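Local coordinates for protein LIN-41 (Caenorhabditis elegans, PDB 4UMG) that controls the onset of developmental plasticity as a TRIM-NHL protein, here represented by its filamin domain, an immunoglobulin-like beta-sandwich, at residues 103-106 and 107-111. Numbering follows the deposited sequence.
Sequences PSIE and GSYTL
With CG anti to its own carbonyl carbon (chi1 -76°), Y109 directs its ring back toward the 103-106 turn that precedes strand 107-115, and the phenol OH reaches the main chain of I105, four residues earlier. This is a tyrosine corner, a motif familiar from Greek-key beta-sandwiches such as the filamin repeat. The hydroxyl donates to I105 O at 2.6 Å, arriving in the carbonyl plane on a lone pair, with a C=O...OH angle of 130°. I105 O also lies at the ring edge, in plane, 3.1 Å from Y109 CE1. P103 meets the phenol end from an oblique direction, its CB 3.5 Å from Y109 CZ, while I105 CG1 lies 3.6 Å from Y109 OH. A phenylalanine in place of Y109 would probably leave I105 O without its hydroxyl mate and the turn less firmly tied to the strand. At the bend, G107 adopts backbone angles at which a beta carbon would collide with E106 O. E106 OE1 forms a salt bridge with R22. M127 and I129 of strand 118-130 and V77 of strand 73-78 also pack on Y109, so the corner joins the turn to the domain interior. P103 CB comes to 3.3 Å from Y109 OH.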
loop_
_atom_site.group_PDB
_atom_site.type_symbol
_atom_site.label_atom_id
_atom_site.label_comp_id
_atom_site.label_asym_id
_atom_site.label_seq_id
_atom_site.Cartn_x
_atom_site.Cartn_y
_atom_site.Cartn_z
ATOM N N PRO A 103 -6.730 -0.201 -11.218
ATOM C CA PRO A 103 -7.733 -1.269 -11.107
ATOM C C PRO A 103 -8.593 -1.316 -12.364
ATOM O O PRO A 103 -9.400 -0.411 -12.572
ATOM C CB PRO A 103 -8.527 -0.887 -9.862
ATOM C CG PRO A 103 -8.362 0.604 -9.741
ATOM C CD PRO A 103 -7.165 1.032 -10.530
ATOM N N SER A 104 -8.413 -2.357 -13.202
ATOM C CA SER A 104 -9.135 -2.434 -14.491
ATOM C C SER A 104 -10.583 -2.894 -14.357
ATOM O O SER A 104 -11.406 -2.625 -15.233
ATOM C CB SER A 104 -8.379 -3.329 -15.469
ATOM O OG SER A 104 -8.550 -4.706 -15.172
ATOM N N ILE A 105 -10.888 -3.633 -13.288
ATOM C CA ILE A 105 -12.206 -4.204 -13.069
ATOM C C ILE A 105 -12.779 -3.785 -11.706
ATOM O O ILE A 105 -12.030 -3.477 -10.767
ATOM C CB ILE A 105 -12.207 -5.741 -13.291
ATOM C CG1 ILE A 105 -11.305 -6.493 -12.284
ATOM C CG2 ILE A 105 -11.859 -6.096 -14.737
ATOM C CD1 ILE A 105 -11.540 -8.022 -12.238
ATOM N N GLU A 106 -14.111 -3.786 -11.606
ATOM C CA GLU A 106 -14.801 -3.432 -10.365
ATOM C C GLU A 106 -14.698 -4.583 -9.392
ATOM O O GLU A 106 -14.550 -5.726 -9.831
ATOM C CB GLU A 106 -16.297 -3.143 -10.653
ATOM C CG GLU A 106 -16.997 -4.196 -11.505
ATOM C CD GLU A 106 -17.011 -3.935 -13.006
ATOM O OE1 GLU A 106 -15.942 -4.034 -13.658
ATOM O OE2 GLU A 106 -18.109 -3.654 -13.536
ATOM N N GLY A 107 -14.865 -4.285 -8.101
ATOM C CA GLY A 107 -14.906 -5.330 -7.084
ATOM C C GLY A 107 -13.922 -5.237 -5.946
ATOM O O GLY A 107 -13.300 -4.207 -5.694
ATOM N N SER A 108 -13.793 -6.351 -5.238
ATOM C CA SER A 108 -13.025 -6.448 -4.015
ATOM C C SER A 108 -11.556 -6.803 -4.224
ATOM O O SER A 108 -11.241 -7.948 -4.495
ATOM C CB SER A 108 -13.689 -7.453 -3.076
ATOM O OG SER A 108 -13.159 -7.329 -1.771
ATOM N N TYR A 109 -10.680 -5.802 -4.154
ATOM C CA TYR A 109 -9.229 -5.992 -4.289
ATOM C C TYR A 109 -8.590 -6.307 -2.945
ATOM O O TYR A 109 -9.137 -5.967 -1.894
ATOM C CB TYR A 109 -8.589 -4.701 -4.868
ATOM C CG TYR A 109 -8.826 -4.524 -6.354
ATOM C CD1 TYR A 109 -10.108 -4.337 -6.860
ATOM C CD2 TYR A 109 -7.763 -4.513 -7.255
ATOM C CE1 TYR A 109 -10.331 -4.149 -8.224
ATOM C CE2 TYR A 109 -7.981 -4.363 -8.628
ATOM C CZ TYR A 109 -9.266 -4.182 -9.102
ATOM O OH TYR A 109 -9.464 -3.977 -10.429
ATOM N N THR A 110 -7.419 -6.936 -2.976
ATOM C CA THR A 110 -6.680 -7.271 -1.773
ATOM C C THR A 110 -5.392 -6.501 -1.808
ATOM O O THR A 110 -4.717 -6.515 -2.831
ATOM C CB THR A 110 -6.370 -8.753 -1.706
ATOM O OG1 THR A 110 -7.577 -9.482 -1.900
ATOM C CG2 THR A 110 -5.766 -9.143 -0.364
ATOM N N LEU A 111 -5.023 -5.881 -0.679
ATOM C CA LEU A 111 -3.773 -5.146 -0.581
ATOM C C LEU A 111 -2.971 -5.718 0.550
ATOM O O LEU A 111 -3.521 -5.958 1.634
ATOM C CB LEU A 111 -4.082 -3.680 -0.237
ATOM C CG LEU A 111 -2.892 -2.770 0.126
ATOM C CD1 LEU A 111 -1.933 -2.564 -1.064
ATOM C CD2 LEU A 111 -3.372 -1.439 0.665
#